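Cellulose biosynthesis protein BcsG (Salmonella typhimurium LT2, PDB 5OLT) is required for cellulose biosynthesis, this chain being its zinc-binding extramembrane domain of the alkaline phosphatase family. Local coordinates at residues Asn35-Tyr38 and Ala39-Lys43; Leu69-Ser72 and Asp73-Ala76; Leu157-Val160 and Arg161-Gly165; Glu244-Ala247 and Phe248-Glu251. One frame throughout, in Å; residues are numbered along the deposited sequence.

Interaction 1. Residues Asn35-Tyr38 and Ala39-Lys43; sequences NTFY and AAEEK
One face of the Phe37 ring is covered by the CG methylene of Glu41, one helical turn further along. Glu41 CG stands 3.7 Å from the ring centroid and somewhat toward the rim, a CH-pi contact made over the face, and the carboxylate continues on the same side, beyond the rim, with Glu41 OE2 3.8 Å from Phe37 CE1. Carboxylate and ring lie nearly flat to each other, their planes 21° apart. Two torsions bring this about: Phe37 swings its ring opposite the backbone N (chi1 169°), and Glu41 folds back at chi2 (-61°), so that a charged residue presents its aliphatic part to the aromatic surface.

Beneath the pair runs ordinary alpha-helical bonding, with Glu41 N giving its proton to Phe37 O at 2.9 Å. The bond from Glu42 N to Tyr38 O is longer, at 3.1 Å. Beside it a water bridges the turn, giving a proton to Glu42 OE1 at 2.7 Å and, weakly, another to Tyr38 O.

The acid end of Glu41 is held from outside by a salt bridge from OE2 to Arg44 and a hydrogen bond from Gln116 N to OE1. Helix 27-42 meets the rest of the chain through Phe37, on the loop residues Gln116 and Val354, and through Tyr38, whose hydroxyl bonds to Glu356 on strand 355-357 of the small antiparallel sheet.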
loop_
_atom_site.group_PDB
_atom_site.type_symbol
_atom_site.label_atom_id
_atom_site.label_comp_id
_atom_site.label_asym_id
_atom_site.label_seq_id
_atom_site.Cartn_x
_atom_site.Cartn_y
_atom_site.Cartn_z
ATOM N N ASN A 35 -14.256 -16.324 8.967
ATOM C CA ASN A 35 -13.408 -16.971 9.932
ATOM C C ASN A 35 -12.332 -17.839 9.276
ATOM O O ASN A 35 -11.195 -17.877 9.747
ATOM C CB ASN A 35 -14.253 -17.770 10.945
ATOM C CG ASN A 35 -14.740 -16.909 12.098
ATOM O OD1 ASN A 35 -13.988 -16.104 12.646
ATOM N ND2 ASN A 35 -16.010 -17.046 12.440
ATOM N N THR A 36 -12.696 -18.494 8.165
ATOM C CA THR A 36 -11.740 -19.312 7.376
ATOM C C THR A 36 -10.635 -18.423 6.790
ATOM O O THR A 36 -9.464 -18.778 6.843
ATOM C CB THR A 36 -12.477 -20.100 6.292
ATOM O OG1 THR A 36 -13.414 -20.943 6.954
ATOM C CG2 THR A 36 -11.513 -20.965 5.486
ATOM N N PHE A 37 -11.041 -17.247 6.286
ATOM C CA PHE A 37 -10.077 -16.265 5.797
ATOM C C PHE A 37 -9.125 -15.828 6.923
ATOM O O PHE A 37 -7.912 -15.843 6.750
ATOM C CB PHE A 37 -10.848 -15.080 5.188
ATOM C CG PHE A 37 -9.994 -13.855 4.873
ATOM C CD1 PHE A 37 -9.289 -13.760 3.678
ATOM C CD2 PHE A 37 -9.919 -12.798 5.773
ATOM C CE1 PHE A 37 -8.517 -12.627 3.376
ATOM C CE2 PHE A 37 -9.136 -11.677 5.502
ATOM C CZ PHE A 37 -8.453 -11.583 4.293
ATOM N N TYR A 38 -9.659 -15.484 8.103
ATOM C CA TYR A 38 -8.794 -15.045 9.183
ATOM C C TYR A 38 -7.805 -16.142 9.569
ATOM O O TYR A 38 -6.651 -15.860 9.829
ATOM C CB TYR A 38 -9.597 -14.670 10.429
ATOM C CG TYR A 38 -10.403 -13.391 10.349
ATOM C CD1 TYR A 38 -9.954 -12.256 9.627
ATOM C CD2 TYR A 38 -11.625 -13.288 11.042
ATOM C CE1 TYR A 38 -10.730 -11.071 9.615
ATOM C CE2 TYR A 38 -12.383 -12.129 11.020
ATOM C CZ TYR A 38 -11.932 -11.027 10.328
ATOM O OH TYR A 38 -12.692 -9.893 10.337
ATOM N N ALA A 39 -8.290 -17.396 9.623
ATOM C CA ALA A 39 -7.414 -18.521 10.014
ATOM C C ALA A 39 -6.296 -18.679 9.010
ATOM O O ALA A 39 -5.144 -18.825 9.401
ATOM C CB ALA A 39 -8.221 -19.800 10.126
ATOM N N ALA A 40 -6.636 -18.634 7.715
ATOM C CA ALA A 40 -5.607 -18.833 6.696
ATOM C C ALA A 40 -4.606 -17.687 6.734
ATOM O O ALA A 40 -3.395 -17.887 6.599
ATOM C CB ALA A 40 -6.220 -18.950 5.333
ATOM N N GLU A 41 -5.110 -16.463 6.878
ATOM C CA GLU A 41 -4.218 -15.302 6.845
ATOM C C GLU A 41 -3.226 -15.289 7.993
ATOM O O GLU A 41 -2.090 -14.841 7.848
ATOM C CB GLU A 41 -5.051 -14.023 6.865
ATOM C CG GLU A 41 -5.773 -13.733 5.553
ATOM C CD GLU A 41 -4.817 -13.549 4.387
ATOM O OE1 GLU A 41 -3.903 -12.720 4.519
ATOM O OE2 GLU A 41 -5.027 -14.214 3.362
ATOM N N GLU A 42 -3.649 -15.771 9.172
ATOM C CA GLU A 42 -2.796 -15.708 10.353
ATOM C C GLU A 42 -1.567 -16.622 10.203
ATOM O O GLU A 42 -0.560 -16.394 10.885
ATOM C CB GLU A 42 -3.604 -16.045 11.603
ATOM C CG GLU A 42 -2.816 -15.862 12.882
ATOM C CD GLU A 42 -3.512 -15.062 13.945
ATOM O OE1 GLU A 42 -4.762 -14.880 13.926
ATOM O OE2 GLU A 42 -2.769 -14.654 14.866
ATOM N N LYS A 43 -1.644 -17.602 9.291
ATOM C CA LYS A 43 -0.534 -18.515 9.032
ATOM C C LYS A 43 0.434 -17.998 7.970
ATOM O O LYS A 43 1.437 -18.639 7.692
ATOM C CB LYS A 43 -1.094 -19.886 8.615
ATOM C CG LYS A 43 -1.907 -20.573 9.726
ATOM C CD LYS A 43 -2.239 -21.983 9.271
ATOM C CE LYS A 43 -3.036 -22.716 10.317
ATOM N NZ LYS A 43 -2.207 -23.622 11.149
HETATM O O HOH W 1 -6.946 -16.065 3.514
HETATM O O HOH W 2 -6.635 -16.497 12.736
#

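Interaction 2. Residues Leu69-Ser72 and Asp73-Ala76; sequences LSWS and DVEA
The backbone turns into helix 71-76 with Val74 N bonding to Ser70 O at 3.0 Å, followed by the equivalent bonds from Glu75 to Trp71 and from Ala76 to Ser72. The start of this helix is a capping box, in which the N-cap residue and the residue three places on bond reciprocally, each by its side chain to the other's main chain. Ser70 OG accepts from Asp73 N at 3.1 Å, and Asp73 OD2 accepts from Ser70 N at 2.9 Å. The serine hydroxyl can do this because it sits between its own N and carbonyl carbon (chi1 68°), turned toward the first turn of the helix. Ser70 N comes to OD2 from above the carboxylate plane, 48° out of it.

The buried carboxylate has further donors. Gly269 N bonds to OD2 and Leu271 N to OD1, which ties the helix start to the chain just after the zinc ligands Glu266 and His267. Such backbone N-H groups, together with the nearby helix N-terminus, would probably favour the charged form of Asp73. Two waters also donate to Asp73 OD1, one shared with Ser70 OG and the other with Ser72 OG, which also bonds Ser288.

On the apolar side, Leu69, just before the N-cap, and Val74, four places after it, form a hydrophobic staple: Leu69 CD1 meets Val74 CG2 at 3.6 Å.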
loop_
_atom_site.group_PDB
_atom_site.type_symbol
_atom_site.label_atom_id
_atom_site.label_comp_id
_atom_site.label_asym_id
_atom_site.label_seq_id
_atom_site.Cartn_x
_atom_site.Cartn_y
_atom_site.Cartn_z
ATOM N N LEU A 69 -6.919 8.050 -2.475
ATOM C CA LEU A 69 -6.635 7.776 -3.880
ATOM C C LEU A 69 -7.008 6.325 -4.166
ATOM O O LEU A 69 -6.275 5.410 -3.771
ATOM C CB LEU A 69 -5.143 8.039 -4.171
ATOM C CG LEU A 69 -4.731 7.704 -5.623
ATOM C CD1 LEU A 69 -5.492 8.563 -6.604
ATOM C CD2 LEU A 69 -3.220 7.944 -5.748
ATOM N N SER A 70 -8.100 6.126 -4.899
ATOM C CA SER A 70 -8.471 4.789 -5.426
ATOM C C SER A 70 -8.553 4.820 -6.945
ATOM O O SER A 70 -8.569 5.896 -7.559
ATOM C CB SER A 70 -9.826 4.357 -4.862
ATOM O OG SER A 70 -10.846 5.203 -5.402
ATOM N N TRP A 71 -8.638 3.643 -7.558
ATOM C CA TRP A 71 -8.867 3.622 -9.002
ATOM C C TRP A 71 -10.141 4.337 -9.384
ATOM O O TRP A 71 -10.155 5.021 -10.416
ATOM C CB TRP A 71 -8.892 2.208 -9.561
ATOM C CG TRP A 71 -7.527 1.584 -9.728
ATOM C CD1 TRP A 71 -7.073 0.411 -9.136
ATOM C CD2 TRP A 71 -6.458 2.005 -10.603
ATOM N NE1 TRP A 71 -5.803 0.100 -9.566
ATOM C CE2 TRP A 71 -5.384 1.065 -10.453
ATOM C CE3 TRP A 71 -6.286 3.098 -11.472
ATOM C CZ2 TRP A 71 -4.168 1.184 -11.170
ATOM C CZ3 TRP A 71 -5.060 3.243 -12.137
ATOM C CH2 TRP A 71 -4.020 2.287 -11.987
ATOM N N SER A 72 -11.222 4.187 -8.591
ATOM C CA SER A 72 -12.453 4.886 -8.862
ATOM C C SER A 72 -12.238 6.412 -8.881
ATOM O O SER A 72 -12.812 7.123 -9.709
ATOM C CB SER A 72 -13.473 4.515 -7.803
ATOM O OG SER A 72 -14.681 5.169 -8.052
ATOM N N ASP A 73 -11.422 6.911 -7.951
ATOM C CA ASP A 73 -11.144 8.340 -7.929
ATOM C C ASP A 73 -10.374 8.771 -9.180
ATOM O O ASP A 73 -10.677 9.822 -9.742
ATOM C CB ASP A 73 -10.293 8.738 -6.728
ATOM C CG ASP A 73 -10.903 8.401 -5.367
ATOM O OD1 ASP A 73 -12.152 8.361 -5.219
ATOM O OD2 ASP A 73 -10.077 8.229 -4.430
ATOM N N VAL A 74 -9.402 7.951 -9.597
ATOM C CA VAL A 74 -8.604 8.274 -10.799
ATOM C C VAL A 74 -9.546 8.349 -12.019
ATOM O O VAL A 74 -9.457 9.294 -12.832
ATOM C CB VAL A 74 -7.475 7.277 -11.023
ATOM C CG1 VAL A 74 -6.720 7.611 -12.315
ATOM C CG2 VAL A 74 -6.523 7.276 -9.840
ATOM N N GLU A 75 -10.458 7.382 -12.132
ATOM C CA GLU A 75 -11.425 7.365 -13.221
ATOM C C GLU A 75 -12.318 8.614 -13.164
ATOM O O GLU A 75 -12.471 9.337 -14.174
ATOM C CB GLU A 75 -12.251 6.074 -13.174
ATOM C CG GLU A 75 -13.398 6.054 -14.179
ATOM C CD GLU A 75 -12.948 5.813 -15.618
ATOM O OE1 GLU A 75 -11.755 5.472 -15.844
ATOM O OE2 GLU A 75 -13.798 5.970 -16.534
ATOM N N ALA A 76 -12.897 8.887 -11.987
ATOM C CA ALA A 76 -13.832 10.027 -11.833
ATOM C C ALA A 76 -13.131 11.366 -12.082
ATOM O O ALA A 76 -13.738 12.330 -12.576
ATOM C CB ALA A 76 -14.467 9.997 -10.451
HETATM O O HOH W 3 -12.689 6.227 -3.572
HETATM O O HOH W 4 -14.552 7.502 -6.361
#

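Interaction 3. Residues Leu157-Val160 and Arg161-Gly165; sequences LKEV and RENGG
Leu157 and Arg161, a turn apart on helix 156-162, show how an aliphatic side chain can support a cation. Leu157 carries its CG opposite the backbone N (chi1 179°), which sends the branched end toward the arginine. Arg161 starts differently, with CG opposite its carbonyl carbon (chi1 -63°), then runs extended to NE and comes back over the leucine. The result is a plain van der Waals contact over a face: Leu157 CD1 lies over the centre of the guanidinium, 4.0 Å from Arg161 CZ, while CD2 approaches Arg161 NH1 to 3.6 Å. Because a face of the guanidinium is used, its N-H groups can point elsewhere in their own plane; NH2 bonds to Ser168 O.

Past Glu162 the bonding pattern changes. Glu159 O takes two protons, from Asn163 N at 2.9 Å and from Gly164 N at 3.0 Å, the second spanning five residues instead of four as the coil widens. Gly164 CA then passes 3.2 Å from Val160 O, on a side where there is no room for a side chain. Gly165 follows with a positive phi of 76° and leads the chain away from the helix.

Chemically, the contact divides the arginine's needs. Van der Waals contact probably steadies the flat group over Leu157, which is itself seated on Leu145 and Met147 of strand 142-147, whereas NH2 finds the carbonyl of Ser168; the charge is therefore positioned without any ion pair between the two segments.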
loop_
_atom_site.group_PDB
_atom_site.type_symbol
_atom_site.label_atom_id
_atom_site.label_comp_id
_atom_site.label_asym_id
_atom_site.label_seq_id
_atom_site.Cartn_x
_atom_site.Cartn_y
_atom_site.Cartn_z
ATOM N N LEU A 157 -0.013 10.252 13.571
ATOM C CA LEU A 157 1.387 9.981 13.897
ATOM C C LEU A 157 1.494 9.055 15.123
ATOM O O LEU A 157 2.305 8.142 15.138
ATOM C CB LEU A 157 2.158 11.289 14.127
ATOM C CG LEU A 157 3.653 11.180 14.505
ATOM C CD1 LEU A 157 4.434 10.385 13.462
ATOM C CD2 LEU A 157 4.243 12.585 14.683
ATOM N N LYS A 158 0.658 9.286 16.128
ATOM C CA LYS A 158 0.657 8.376 17.303
ATOM C C LYS A 158 0.319 6.928 16.897
ATOM O O LYS A 158 0.963 6.002 17.378
ATOM C CB LYS A 158 -0.271 8.904 18.384
ATOM C CG LYS A 158 0.291 10.120 19.109
ATOM C CD LYS A 158 -0.690 10.640 20.155
ATOM C CE LYS A 158 -0.124 11.847 20.891
ATOM N NZ LYS A 158 -1.178 12.511 21.711
ATOM N N GLU A 159 -0.666 6.732 15.998
ATOM C CA GLU A 159 -1.009 5.385 15.533
ATOM C C GLU A 159 0.153 4.746 14.770
ATOM O O GLU A 159 0.473 3.557 14.990
ATOM C CB GLU A 159 -2.298 5.375 14.679
ATOM C CG GLU A 159 -3.549 5.823 15.435
ATOM C CD GLU A 159 -4.829 5.169 14.941
ATOM O OE1 GLU A 159 -4.784 4.423 13.952
ATOM O OE2 GLU A 159 -5.895 5.386 15.551
ATOM N N VAL A 160 0.810 5.522 13.907
ATOM C CA VAL A 160 1.981 5.017 13.168
ATOM C C VAL A 160 3.088 4.552 14.127
ATOM O O VAL A 160 3.711 3.498 13.882
ATOM C CB VAL A 160 2.495 6.113 12.187
ATOM C CG1 VAL A 160 3.901 5.833 11.672
ATOM C CG2 VAL A 160 1.518 6.268 11.028
ATOM N N ARG A 161 3.338 5.329 15.194
ATOM C CA ARG A 161 4.348 4.958 16.201
ATOM C C ARG A 161 3.913 3.752 17.050
ATOM O O ARG A 161 4.665 2.765 17.158
ATOM C CB ARG A 161 4.666 6.153 17.112
ATOM C CG ARG A 161 5.284 7.317 16.365
ATOM C CD ARG A 161 6.162 8.136 17.292
ATOM N NE ARG A 161 7.066 8.956 16.495
ATOM C CZ ARG A 161 7.074 10.282 16.456
ATOM N NH1 ARG A 161 6.226 10.995 17.197
ATOM N NH2 ARG A 161 7.955 10.894 15.665
ATOM N N GLU A 162 2.696 3.814 17.596
ATOM C CA GLU A 162 2.262 2.852 18.622
ATOM C C GLU A 162 1.810 1.523 18.072
ATOM O O GLU A 162 2.127 0.462 18.619
ATOM C CB GLU A 162 1.147 3.452 19.489
ATOM C CG GLU A 162 1.609 4.624 20.350
ATOM C CD GLU A 162 0.516 5.181 21.264
ATOM O OE1 GLU A 162 -0.669 4.769 21.162
ATOM O OE2 GLU A 162 0.848 6.047 22.100
ATOM N N ASN A 163 1.016 1.557 17.013
ATOM C CA ASN A 163 0.519 0.325 16.411
ATOM C C ASN A 163 1.290 -0.069 15.160
ATOM O O ASN A 163 1.394 -1.261 14.831
ATOM C CB ASN A 163 -0.959 0.513 16.068
ATOM C CG ASN A 163 -1.762 0.870 17.289
ATOM O OD1 ASN A 163 -2.330 1.970 17.404
ATOM N ND2 ASN A 163 -1.769 -0.022 18.213
ATOM N N GLY A 164 1.766 0.937 14.405
ATOM C CA GLY A 164 2.601 0.622 13.230
ATOM C C GLY A 164 4.039 0.275 13.593
ATOM O O GLY A 164 4.780 -0.235 12.760
ATOM N N GLY A 165 4.432 0.570 14.834
ATOM C CA GLY A 165 5.759 0.239 15.332
ATOM C C GLY A 165 6.886 1.127 14.844
ATOM O O GLY A 165 8.037 0.827 15.099
#

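Interaction 4. Residues Glu244-Ala247 and Phe248-Glu251; sequences ELDA and FFTE
Phe249 packs tightly against the turn that begins at Leu245. Its CD1 comes to 3.3 Å from Leu245 O, and the carbonyl carbon of the same residue lies over one face of the ring, toward the rim. The aromatic side chain leaves the helix with CG opposite its own carbonyl carbon (chi1 -75°) and is laid back along the preceding turn, while Phe249 N gives its proton to Leu245 O at 2.8 Å. Leu245 O thus accepts the backbone bond and also touches the ring at CD1.

The other flank of helix 234-255 is looser and wet. Here the side chains hardly meet one another, and water joins the turns instead. One molecule donates to Asp246 O at 2.9 Å and is also bonded to Thr250 OG1 at 3.0 Å, so that this carbonyl serves both the water and Thr250 N. A second gives one proton to Ala247 O at 2.8 Å and one to Glu251 OE2 at 3.1 Å. Glu251, bent at chi2 (-51°), curls its carboxylate back toward that water, and the same oxygen forms a salt bridge with Lys254.

The buried flank faces several elements at once. Phe248 fits against Leu195, Asn196 and Trp198 of helix 191-203, Leu245 lies on Leu84 of helix 84-87, and Phe249 meets Phe299 of strand 291-299 edge-to-face.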
loop_
_atom_site.group_PDB
_atom_site.type_symbol
_atom_site.label_atom_id
_atom_site.label_comp_id
_atom_site.label_asym_id
_atom_site.label_seq_id
_atom_site.Cartn_x
_atom_site.Cartn_y
_atom_site.Cartn_z
ATOM N N GLU A 244 4.225 15.982 -9.754
ATOM C CA GLU A 244 5.374 16.057 -8.866
ATOM C C GLU A 244 6.043 14.698 -8.695
ATOM O O GLU A 244 7.266 14.635 -8.675
ATOM C CB GLU A 244 4.999 16.674 -7.531
ATOM C CG GLU A 244 4.721 18.160 -7.678
ATOM C CD GLU A 244 4.665 18.901 -6.358
ATOM O OE1 GLU A 244 4.565 18.286 -5.269
ATOM O OE2 GLU A 244 4.704 20.164 -6.422
ATOM N N LEU A 245 5.250 13.631 -8.576
ATOM C CA LEU A 245 5.852 12.298 -8.475
ATOM C C LEU A 245 6.620 11.959 -9.747
ATOM O O LEU A 245 7.732 11.428 -9.668
ATOM C CB LEU A 245 4.788 11.242 -8.182
ATOM C CG LEU A 245 4.132 11.348 -6.804
ATOM C CD1 LEU A 245 3.006 10.317 -6.722
ATOM C CD2 LEU A 245 5.157 11.137 -5.684
ATOM N N ASP A 246 6.055 12.276 -10.910
ATOM C CA ASP A 246 6.761 11.997 -12.147
ATOM C C ASP A 246 8.041 12.796 -12.276
ATOM O O ASP A 246 9.060 12.256 -12.723
ATOM C CB ASP A 246 5.838 12.241 -13.342
ATOM C CG ASP A 246 6.122 11.305 -14.483
ATOM O OD1 ASP A 246 6.352 10.087 -14.234
ATOM O OD2 ASP A 246 6.114 11.790 -15.625
ATOM N N ALA A 247 8.021 14.057 -11.851
ATOM C CA ALA A 247 9.206 14.903 -11.849
ATOM C C ALA A 247 10.249 14.290 -10.920
ATOM O O ALA A 247 11.428 14.218 -11.280
ATOM C CB ALA A 247 8.863 16.316 -11.440
ATOM N N PHE A 248 9.823 13.809 -9.752
ATOM C CA PHE A 248 10.748 13.170 -8.869
ATOM C C PHE A 248 11.322 11.875 -9.427
ATOM O O PHE A 248 12.519 11.616 -9.257
ATOM C CB PHE A 248 10.124 12.929 -7.490
ATOM C CG PHE A 248 11.138 12.456 -6.519
ATOM C CD1 PHE A 248 12.202 13.328 -6.180
ATOM C CD2 PHE A 248 11.093 11.184 -5.996
ATOM C CE1 PHE A 248 13.180 12.952 -5.302
ATOM C CE2 PHE A 248 12.123 10.776 -5.088
ATOM C CZ PHE A 248 13.163 11.666 -4.779
ATOM N N PHE A 249 10.506 11.077 -10.109
ATOM C CA PHE A 249 11.026 9.864 -10.736
ATOM C C PHE A 249 12.146 10.253 -11.700
ATOM O O PHE A 249 13.178 9.574 -11.765
ATOM C CB PHE A 249 9.916 9.113 -11.459
ATOM C CG PHE A 249 8.967 8.368 -10.553
ATOM C CD1 PHE A 249 9.022 8.472 -9.144
ATOM C CD2 PHE A 249 8.013 7.522 -11.118
ATOM C CE1 PHE A 249 8.115 7.753 -8.332
ATOM C CE2 PHE A 249 7.131 6.805 -10.321
ATOM C CZ PHE A 249 7.170 6.931 -8.937
ATOM N N THR A 250 11.948 11.330 -12.456
ATOM C CA THR A 250 13.022 11.826 -13.373
ATOM C C THR A 250 14.305 12.215 -12.620
ATOM O O THR A 250 15.432 11.857 -13.054
ATOM C CB THR A 250 12.490 12.964 -14.261
ATOM O OG1 THR A 250 11.380 12.446 -15.009
ATOM C CG2 THR A 250 13.538 13.449 -15.218
ATOM N N GLU A 251 14.154 12.924 -11.505
ATOM C CA GLU A 251 15.284 13.252 -10.628
ATOM C C GLU A 251 15.977 11.997 -10.125
ATOM O O GLU A 251 17.227 11.943 -10.083
ATOM C CB GLU A 251 14.883 14.137 -9.435
ATOM C CG GLU A 251 14.545 15.569 -9.790
ATOM C CD GLU A 251 15.635 16.207 -10.639
ATOM O OE1 GLU A 251 16.760 16.407 -10.110
ATOM O OE2 GLU A 251 15.376 16.488 -11.842
HETATM O O HOH W 5 9.243 10.344 -14.876
HETATM O O HOH W 6 12.468 16.330 -12.816
#

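Overall arrangement
All four contacts are single turns or ends of helices in one domain, and none touches another. Interactions 2 and 4 come closest, their nearest atoms about 7 Å apart; Leu69 itself packs on Tyr234 and Phe242 of helix 234-255, the helix that carries interaction 4. Interactions 2 and 3 lie nearest the metal: the side chains of Leu69 and Glu159 are about 9 and 10 Å from the zinc, which is bound by Cys67, Ser102, Glu266 and His267. The side chain of Glu159 is also about 5 Å from a bound citric acid, probably from the crystallisation liquor. Interactions 1 and 4 lie on opposite sides of the chain's centre, their centres about 39 Å apart.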